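Local coordinates for protein dihydropteridine reductase (Caenorhabditis elegans, PDB 1OOE) that probably reduces quinonoid dihydrobiopterin to tetrahydrobiopterin with NADH or NADPH, as a homodimeric member of the short-chain dehydrogenase/reductase family, at residues A18-Y28 against S202-T210; N167-V176 against R215-T225. All blocks are in the same frame, centred on the assembly; numbering follows the deposited sequence.

Interaction 1. Residues A18-Y28 against S202-T210; sequences AILEFFKKNGY and SEHLLKWTT
The ring of Phe-23 is a knob among Ser-202, Leu-205, Leu-206 and Thr-209, with CZ 3.6 Å from the backbone N of Leu-206 and CB of Leu-205 in the ring plane at its edge. On the buried side, CD1 of Ile-19 meets CD1 of Leu-205 at 3.6 Å, the two side chains crossing at about a right angle, while Phe-77 touches both Ile-19 and Phe-23. Leu-206 fills the middle: a chi1 of 179° swings CG away from the backbone N, and CD1 packs 3.6 Å from CE1 of Tyr-28, while CD2 lies against CE2 of Phe-22 and CG of Asn-26. The Phe-22 ring also rests on Ser-202, CD2 to CB 3.6 Å. The small Ser-202 lets the backbones come close at Ile-19, whose CA and CG1 lie beside its OG.

Packing thins toward solvent, where the outer CZ of Phe-22 meets CG of exposed Glu-203 and a bond from Asn-26 ND2 to Phe-22 O (2.9 Å) holds the amide over the ring. Gly-27 then closes the helix as C-prime of a Schellman motif.

Helical segments 18-25 and 202-210 cross at -51°, axes 9.8 Å apart at closest approach, in one of the two helical layers flanking the largely parallel sheet of the Rossmann-type fold.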
loop_
_atom_site.group_PDB
_atom_site.type_symbol
_atom_site.label_atom_id
_atom_site.label_comp_id
_atom_site.label_asym_id
_atom_site.label_seq_id
_atom_site.Cartn_x
_atom_site.Cartn_y
_atom_site.Cartn_z
ATOM N N ALA A 18 16.528 6.999 20.386
ATOM C CA ALA A 18 17.467 8.103 20.219
ATOM C C ALA A 18 16.709 9.425 20.118
ATOM O O ALA A 18 17.104 10.432 20.712
ATOM C CB ALA A 18 18.313 7.892 18.967
ATOM N N ILE A 19 15.625 9.419 19.349
ATOM C CA ILE A 19 14.809 10.614 19.170
ATOM C C ILE A 19 14.172 11.016 20.498
ATOM O O ILE A 19 14.212 12.183 20.885
ATOM C CB ILE A 19 13.705 10.373 18.108
ATOM C CG1 ILE A 19 14.357 10.177 16.737
ATOM C CG2 ILE A 19 12.733 11.558 18.061
ATOM C CD1 ILE A 19 13.418 9.639 15.679
ATOM N N LEU A 20 13.597 10.043 21.198
ATOM C CA LEU A 20 12.958 10.299 22.484
ATOM C C LEU A 20 13.947 10.910 23.475
ATOM O O LEU A 20 13.654 11.920 24.117
ATOM C CB LEU A 20 12.375 8.994 23.043
ATOM C CG LEU A 20 11.541 9.061 24.328
ATOM C CD1 LEU A 20 10.620 7.843 24.407
ATOM C CD2 LEU A 20 12.454 9.131 25.540
ATOM N N GLU A 21 15.125 10.304 23.592
ATOM C CA GLU A 21 16.143 10.813 24.506
ATOM C C GLU A 21 16.589 12.226 24.134
ATOM O O GLU A 21 16.772 13.079 25.004
ATOM C CB GLU A 21 17.364 9.887 24.514
ATOM C CG GLU A 21 17.144 8.537 25.179
ATOM C CD GLU A 21 16.700 8.661 26.624
ATOM O OE1 GLU A 21 17.075 9.657 27.280
ATOM O OE2 GLU A 21 15.988 7.755 27.107
ATOM N N PHE A 22 16.763 12.470 22.839
ATOM C CA PHE A 22 17.207 13.772 22.362
ATOM C C PHE A 22 16.222 14.897 22.677
ATOM O O PHE A 22 16.623 15.962 23.146
ATOM C CB PHE A 22 17.467 13.720 20.857
ATOM C CG PHE A 22 18.160 14.938 20.320
ATOM C CD1 PHE A 22 19.491 15.191 20.638
ATOM C CD2 PHE A 22 17.485 15.833 19.501
ATOM C CE1 PHE A 22 20.140 16.322 20.145
ATOM C CE2 PHE A 22 18.124 16.970 19.003
ATOM C CZ PHE A 22 19.453 17.213 19.324
ATOM N N PHE A 23 14.936 14.674 22.418
ATOM C CA PHE A 23 13.948 15.711 22.703
ATOM C C PHE A 23 13.817 15.946 24.201
ATOM O O PHE A 23 13.622 17.080 24.645
ATOM C CB PHE A 23 12.585 15.354 22.097
ATOM C CG PHE A 23 12.440 15.777 20.660
ATOM C CD1 PHE A 23 13.123 15.105 19.648
ATOM C CD2 PHE A 23 11.660 16.881 20.322
ATOM C CE1 PHE A 23 13.033 15.530 18.320
ATOM C CE2 PHE A 23 11.564 17.313 19.001
ATOM C CZ PHE A 23 12.254 16.635 17.995
ATOM N N LYS A 24 13.931 14.873 24.974
ATOM C CA LYS A 24 13.844 14.967 26.426
ATOM C C LYS A 24 14.991 15.837 26.936
ATOM O O LYS A 24 14.797 16.708 27.789
ATOM C CB LYS A 24 13.938 13.571 27.040
ATOM C CG LYS A 24 13.694 13.515 28.536
ATOM C CD LYS A 24 13.885 12.095 29.057
ATOM C CE LYS A 24 13.625 12.010 30.551
ATOM N NZ LYS A 24 13.857 10.638 31.080
ATOM N N LYS A 25 16.188 15.604 26.404
ATOM C CA LYS A 25 17.359 16.373 26.807
ATOM C C LYS A 25 17.178 17.845 26.454
ATOM O O LYS A 25 17.751 18.726 27.101
ATOM C CB LYS A 25 18.617 15.831 26.119
ATOM C CG LYS A 25 19.885 16.620 26.440
ATOM C CD LYS A 25 21.092 16.101 25.668
ATOM C CE LYS A 25 21.448 14.680 26.075
ATOM N NZ LYS A 25 21.757 14.577 27.531
ATOM N N ASN A 26 16.370 18.106 25.432
ATOM C CA ASN A 26 16.123 19.469 24.988
ATOM C C ASN A 26 14.858 20.112 25.558
ATOM O O ASN A 26 14.283 21.013 24.949
ATOM C CB ASN A 26 16.109 19.517 23.459
ATOM C CG ASN A 26 17.510 19.547 22.873
ATOM O OD1 ASN A 26 18.145 20.601 22.810
ATOM N ND2 ASN A 26 18.005 18.387 22.459
ATOM N N GLY A 27 14.430 19.634 26.724
ATOM C CA GLY A 27 13.275 20.206 27.396
ATOM C C GLY A 27 11.860 19.825 27.000
ATOM O O GLY A 27 10.909 20.449 27.476
ATOM N N TYR A 28 11.695 18.819 26.145
ATOM C CA TYR A 28 10.351 18.418 25.740
ATOM C C TYR A 28 9.783 17.282 26.585
ATOM O O TYR A 28 10.524 16.486 27.160
ATOM C CB TYR A 28 10.331 17.966 24.275
ATOM C CG TYR A 28 10.450 19.075 23.257
ATOM C CD1 TYR A 28 11.681 19.664 22.977
ATOM C CD2 TYR A 28 9.325 19.537 22.572
ATOM C CE1 TYR A 28 11.792 20.686 22.040
ATOM C CE2 TYR A 28 9.423 20.559 21.634
ATOM C CZ TYR A 28 10.659 21.129 21.373
ATOM O OH TYR A 28 10.763 22.143 20.449
ATOM N N SER A 202 17.754 13.001 14.657
ATOM C CA SER A 202 17.191 13.659 15.834
ATOM C C SER A 202 17.378 15.167 15.741
ATOM O O SER A 202 16.465 15.935 16.050
ATOM C CB SER A 202 17.850 13.134 17.114
ATOM O OG SER A 202 17.640 11.741 17.259
ATOM N N GLU A 203 18.565 15.582 15.312
ATOM C CA GLU A 203 18.871 16.999 15.169
ATOM C C GLU A 203 17.963 17.669 14.144
ATOM O O GLU A 203 17.470 18.778 14.376
ATOM C CB GLU A 203 20.342 17.181 14.782
ATOM C CG GLU A 203 21.294 17.096 15.968
ATOM C CD GLU A 203 22.739 16.908 15.551
ATOM O OE1 GLU A 203 23.130 17.442 14.493
ATOM O OE2 GLU A 203 23.489 16.235 16.289
ATOM N N HIS A 204 17.724 17.010 13.014
ATOM C CA HIS A 204 16.856 17.611 12.012
ATOM C C HIS A 204 15.406 17.660 12.466
ATOM O O HIS A 204 14.691 18.613 12.158
ATOM C CB HIS A 204 16.978 16.891 10.666
ATOM C CG HIS A 204 18.152 17.346 9.856
ATOM N ND1 HIS A 204 19.450 17.004 10.168
ATOM C CD2 HIS A 204 18.226 18.164 8.779
ATOM C CE1 HIS A 204 20.274 17.593 9.318
ATOM N NE2 HIS A 204 19.557 18.304 8.465
ATOM N N LEU A 205 14.960 16.649 13.207
ATOM C CA LEU A 205 13.583 16.677 13.684
ATOM C C LEU A 205 13.388 17.859 14.634
ATOM O O LEU A 205 12.369 18.549 14.570
ATOM C CB LEU A 205 13.216 15.370 14.388
ATOM C CG LEU A 205 13.051 14.138 13.492
ATOM C CD1 LEU A 205 12.799 12.911 14.355
ATOM C CD2 LEU A 205 11.899 14.360 12.518
ATOM N N LEU A 206 14.356 18.104 15.512
ATOM C CA LEU A 206 14.234 19.233 16.439
ATOM C C LEU A 206 14.214 20.547 15.655
ATOM O O LEU A 206 13.431 21.450 15.964
ATOM C CB LEU A 206 15.385 19.240 17.458
ATOM C CG LEU A 206 15.385 20.394 18.475
ATOM C CD1 LEU A 206 14.089 20.379 19.273
ATOM C CD2 LEU A 206 16.581 20.267 19.404
ATOM N N LYS A 207 15.061 20.649 14.633
ATOM C CA LYS A 207 15.116 21.860 13.815
ATOM C C LYS A 207 13.799 22.117 13.086
ATOM O O LYS A 207 13.267 23.227 13.122
ATOM C CB LYS A 207 16.241 21.775 12.779
ATOM C CG LYS A 207 16.402 23.062 11.969
ATOM C CD LYS A 207 17.499 22.978 10.915
ATOM C CE LYS A 207 17.142 22.002 9.798
ATOM N NZ LYS A 207 18.123 22.071 8.670
ATOM N N TRP A 208 13.278 21.093 12.418
ATOM C CA TRP A 208 12.028 21.241 11.685
ATOM C C TRP A 208 10.850 21.502 12.624
ATOM O O TRP A 208 9.874 22.154 12.242
ATOM C CB TRP A 208 11.747 19.995 10.835
ATOM C CG TRP A 208 12.802 19.687 9.798
ATOM C CD1 TRP A 208 13.568 20.584 9.113
ATOM C CD2 TRP A 208 13.153 18.391 9.292
ATOM N NE1 TRP A 208 14.376 19.927 8.207
ATOM C CE2 TRP A 208 14.139 18.581 8.298
ATOM C CE3 TRP A 208 12.727 17.088 9.580
ATOM C CZ2 TRP A 208 14.707 17.514 7.591
ATOM C CZ3 TRP A 208 13.292 16.025 8.875
ATOM C CH2 TRP A 208 14.270 16.248 7.893
ATOM N N THR A 209 10.939 21.000 13.851
ATOM C CA THR A 209 9.865 21.195 14.821
ATOM C C THR A 209 9.825 22.631 15.336
ATOM O O THR A 209 8.748 23.220 15.483
ATOM C CB THR A 209 10.018 20.243 16.032
ATOM O OG1 THR A 209 9.932 18.883 15.586
ATOM C CG2 THR A 209 8.915 20.489 17.053
ATOM N N THR A 210 11.001 23.194 15.589
ATOM C CA THR A 210 11.114 24.552 16.122
ATOM C C THR A 210 11.194 25.683 15.096
ATOM O O THR A 210 10.839 26.825 15.403
ATOM C CB THR A 210 12.333 24.662 17.058
ATOM O OG1 THR A 210 13.528 24.351 16.332
ATOM C CG2 THR A 210 12.194 23.698 18.222
#

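Interaction 2. Residues N167-V176 against R215-T225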
loop_
_atom_site.group_PDB
_atom_site.type_symbol
_atom_site.label_atom_id
_atom_site.label_comp_id
_atom_site.label_asym_id
_atom_site.label_seq_id
_atom_site.Cartn_x
_atom_site.Cartn_y
_atom_site.Cartn_z
ATOM N N ASN A 167 -1.235 25.054 8.217
ATOM C CA ASN A 167 0.180 25.390 8.283
ATOM C C ASN A 167 1.099 24.259 8.734
ATOM O O ASN A 167 2.297 24.474 8.914
ATOM C CB ASN A 167 0.367 26.603 9.199
ATOM C CG ASN A 167 -0.400 27.824 8.714
ATOM O OD1 ASN A 167 -0.813 28.668 9.511
ATOM N ND2 ASN A 167 -0.583 27.926 7.404
ATOM N N SER A 168 0.553 23.060 8.919
ATOM C CA SER A 168 1.384 21.932 9.339
ATOM C C SER A 168 2.067 21.301 8.133
ATOM O O SER A 168 1.709 21.575 6.986
ATOM C CB SER A 168 0.541 20.874 10.059
ATOM O OG SER A 168 -0.420 20.299 9.191
ATOM N N ALA A 169 3.053 20.452 8.397
ATOM C CA ALA A 169 3.771 19.786 7.318
ATOM C C ALA A 169 3.975 18.320 7.646
ATOM O O ALA A 169 4.039 17.941 8.816
ATOM C CB ALA A 169 5.128 20.453 7.099
ATOM N N VAL A 170 4.050 17.500 6.603
ATOM C CA VAL A 170 4.321 16.077 6.762
ATOM C C VAL A 170 5.620 15.833 5.991
ATOM O O VAL A 170 5.770 16.289 4.852
ATOM C CB VAL A 170 3.175 15.187 6.198
ATOM C CG1 VAL A 170 2.921 15.504 4.736
ATOM C CG2 VAL A 170 3.529 13.721 6.372
ATOM N N LEU A 171 6.574 15.165 6.635
ATOM C CA LEU A 171 7.865 14.860 6.017
ATOM C C LEU A 171 8.126 13.369 6.199
ATOM O O LEU A 171 7.910 12.825 7.280
ATOM C CB LEU A 171 8.987 15.679 6.674
ATOM C CG LEU A 171 8.884 17.203 6.540
ATOM C CD1 LEU A 171 10.062 17.857 7.249
ATOM C CD2 LEU A 171 8.853 17.596 5.064
ATOM N N THR A 172 8.589 12.708 5.140
ATOM C CA THR A 172 8.840 11.268 5.192
ATOM C C THR A 172 10.310 10.972 4.883
ATOM O O THR A 172 10.795 11.278 3.798
ATOM C CB THR A 172 7.900 10.544 4.197
ATOM O OG1 THR A 172 6.545 10.681 4.649
ATOM C CG2 THR A 172 8.237 9.065 4.095
ATOM N N ILE A 173 11.016 10.386 5.850
ATOM C CA ILE A 173 12.439 10.096 5.678
ATOM C C ILE A 173 12.744 8.734 5.060
ATOM O O ILE A 173 12.024 7.764 5.278
ATOM C CB ILE A 173 13.201 10.208 7.022
ATOM C CG1 ILE A 173 12.701 9.156 8.015
ATOM C CG2 ILE A 173 13.009 11.603 7.611
ATOM C CD1 ILE A 173 13.480 9.128 9.323
ATOM N N MET A 174 13.828 8.678 4.289
ATOM C CA MET A 174 14.253 7.444 3.631
ATOM C C MET A 174 15.772 7.281 3.729
ATOM O O MET A 174 16.500 7.500 2.758
ATOM C CB MET A 174 13.827 7.445 2.155
ATOM C CG MET A 174 12.332 7.684 1.922
ATOM S SD MET A 174 11.823 7.529 0.190
ATOM C CE MET A 174 12.809 8.848 -0.583
ATOM N N PRO A 175 16.272 6.914 4.916
ATOM C CA PRO A 175 17.720 6.739 5.060
ATOM C C PRO A 175 18.193 5.437 4.407
ATOM O O PRO A 175 17.539 4.403 4.521
ATOM C CB PRO A 175 17.917 6.740 6.572
ATOM C CG PRO A 175 16.648 6.128 7.073
ATOM C CD PRO A 175 15.587 6.778 6.215
ATOM N N VAL A 176 19.324 5.501 3.714
ATOM C CA VAL A 176 19.881 4.325 3.050
ATOM C C VAL A 176 20.510 3.375 4.071
ATOM O O VAL A 176 20.273 2.165 4.032
ATOM C CB VAL A 176 20.937 4.744 1.997
ATOM C CG1 VAL A 176 21.636 3.517 1.426
ATOM C CG2 VAL A 176 20.257 5.533 0.880
ATOM N N ARG A 215 12.110 23.784 7.026
ATOM C CA ARG A 215 11.494 22.579 6.482
ATOM C C ARG A 215 11.433 22.459 4.969
ATOM O O ARG A 215 11.261 23.451 4.256
ATOM C CB ARG A 215 10.051 22.456 6.978
ATOM C CG ARG A 215 9.861 22.376 8.469
ATOM C CD ARG A 215 8.387 22.520 8.799
ATOM N NE ARG A 215 8.138 22.410 10.231
ATOM C CZ ARG A 215 6.953 22.597 10.806
ATOM N NH1 ARG A 215 5.893 22.907 10.071
ATOM N NH2 ARG A 215 6.831 22.473 12.119
ATOM N N PRO A 216 11.594 21.227 4.456
ATOM C CA PRO A 216 11.521 20.990 3.014
ATOM C C PRO A 216 10.015 21.108 2.730
ATOM O O PRO A 216 9.231 21.253 3.667
ATOM C CB PRO A 216 12.004 19.548 2.872
ATOM C CG PRO A 216 12.940 19.383 4.031
ATOM C CD PRO A 216 12.204 20.077 5.148
ATOM N N SER A 217 9.608 21.033 1.468
ATOM C CA SER A 217 8.184 21.134 1.131
ATOM C C SER A 217 7.378 20.011 1.788
ATOM O O SER A 217 7.837 18.877 1.853
ATOM C CB SER A 217 7.988 21.062 -0.388
ATOM O OG SER A 217 8.692 22.096 -1.056
ATOM N N SER A 218 6.179 20.327 2.274
ATOM C CA SER A 218 5.332 19.314 2.900
ATOM C C SER A 218 5.045 18.238 1.861
ATOM O O SER A 218 4.734 18.550 0.709
ATOM C CB SER A 218 4.013 19.923 3.381
ATOM O OG SER A 218 3.206 18.949 4.024
ATOM N N GLY A 219 5.164 16.980 2.274
ATOM C CA GLY A 219 4.930 15.860 1.376
ATOM C C GLY A 219 6.216 15.293 0.796
ATOM O O GLY A 219 6.202 14.288 0.077
ATOM N N ALA A 220 7.336 15.923 1.119
ATOM C CA ALA A 220 8.626 15.485 0.598
ATOM C C ALA A 220 9.049 14.089 1.047
ATOM O O ALA A 220 8.829 13.699 2.191
ATOM C CB ALA A 220 9.706 16.494 0.985
ATOM N N LEU A 221 9.657 13.351 0.121
ATOM C CA LEU A 221 10.191 12.017 0.385
ATOM C C LEU A 221 11.687 12.328 0.416
ATOM O O LEU A 221 12.295 12.600 -0.620
ATOM C CB LEU A 221 9.843 11.060 -0.763
ATOM C CG LEU A 221 8.344 10.887 -1.055
ATOM C CD1 LEU A 221 8.162 9.943 -2.233
ATOM C CD2 LEU A 221 7.624 10.340 0.172
ATOM N N LEU A 222 12.266 12.298 1.613
ATOM C CA LEU A 222 13.665 12.667 1.828
ATOM C C LEU A 222 14.673 11.527 1.918
ATOM O O LEU A 222 14.762 10.851 2.942
ATOM C CB LEU A 222 13.752 13.515 3.100
ATOM C CG LEU A 222 12.747 14.675 3.155
ATOM C CD1 LEU A 222 12.694 15.256 4.568
ATOM C CD2 LEU A 222 13.131 15.746 2.145
ATOM N N LYS A 223 15.445 11.334 0.853
ATOM C CA LYS A 223 16.458 10.283 0.842
ATOM C C LYS A 223 17.689 10.807 1.579
ATOM O O LYS A 223 18.217 11.873 1.255
ATOM C CB LYS A 223 16.814 9.903 -0.599
ATOM C CG LYS A 223 17.764 8.719 -0.719
ATOM C CD LYS A 223 17.931 8.319 -2.176
ATOM C CE LYS A 223 18.874 7.137 -2.343
ATOM N NZ LYS A 223 18.983 6.749 -3.778
ATOM N N ILE A 224 18.143 10.055 2.574
ATOM C CA ILE A 224 19.283 10.472 3.368
ATOM C C ILE A 224 20.483 9.567 3.137
ATOM O O ILE A 224 20.416 8.357 3.354
ATOM C CB ILE A 224 18.911 10.488 4.857
ATOM C CG1 ILE A 224 17.703 11.411 5.056
ATOM C CG2 ILE A 224 20.097 10.961 5.695
ATOM C CD1 ILE A 224 17.184 11.468 6.477
ATOM N N THR A 225 21.577 10.174 2.689
ATOM C CA THR A 225 22.804 9.444 2.403
ATOM C C THR A 225 24.012 10.043 3.118
ATOM O O THR A 225 24.022 11.220 3.484
ATOM C CB THR A 225 23.086 9.433 0.885
ATOM O OG1 THR A 225 23.146 10.782 0.403
ATOM C CG2 THR A 225 21.983 8.690 0.140
HETATM O O HOH W 1 5.378 23.876 7.583
HETATM O O HOH W 2 0.818 20.256 3.951
#
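Leu-171 sets CD1 3.7 Å from CD of Pro-216, the two side chains crossing at about a right angle, and its other methyl, CD2, lies 3.6 Å from the carbonyl O of Ser-217. The same face of the sheet carries Leu-222, Ile-173, Ile-224 and Pro-175. On the other face, Met-174 bends at chi3 (-61°), which brings CE back to within 3.7 Å of CB of Leu-221, whose neighbour Thr-172 lies alongside it, pointing the same way.

Between these layers runs a parallel ladder in which Thr-172 pairs with Leu-221 and Pro-175 with Ile-224. Its N-H donors come in turn from one strand and the other: Thr-172 N to Ala-220 O, Leu-222 N to Thr-172 O (2.8 Å, 173° at hydrogen), Met-174 N to Leu-222 O.

Toward Asn-167 the ladder gives way to a type II turn, Ser-217 to Ala-220. Gly-219 N gives a 2.7 Å bond to Val-170 O, and Val-170 N reaches not a carbonyl but the hydroxyl OG of Ser-218, at 3.1 Å. Water 2 links that OG to Ser-168 O, and water 1 links Arg-215 NH1 to Asn-167 O, each weakly on the carbonyl side. An alanine in place of Ser-218 would probably leave Val-170 N without its acceptor and water 2 without its stronger partner. Arg-215 NH2 bonds Gly-122 O, and its NE has a further partner in Trp-208.

The chemistry implies a seam whose backbone polarity is matched strand to strand, extended by a hydroxyl and, more weakly, two waters where the regular ladder ends.

How the interactions relate
The centres of the two contacts lie about 16 Å apart, and their segments alternate along the chain: 18-28, 167-176, 202-210, then 215-225. Interaction 1 joins two helices, 14-25 and 198-210; interaction 2 joins neighbouring strands of the mixed sheet, 169-175 and 221-227. Helix 198-210 and strand 221-227 are consecutive elements, so the same late part of the chain takes part in both contacts. Trp-208 is the direct bridge: its ring packs on Leu-171, Pro-216 and Leu-222, and its carbonyl O probably accepts a bond from Arg-215 NE (2.7 Å). Helix 198-210 thus ties the later strands to the early part, whose glycines fit the GxGxxG pattern expected of a Rossmann-type dinucleotide-binding site.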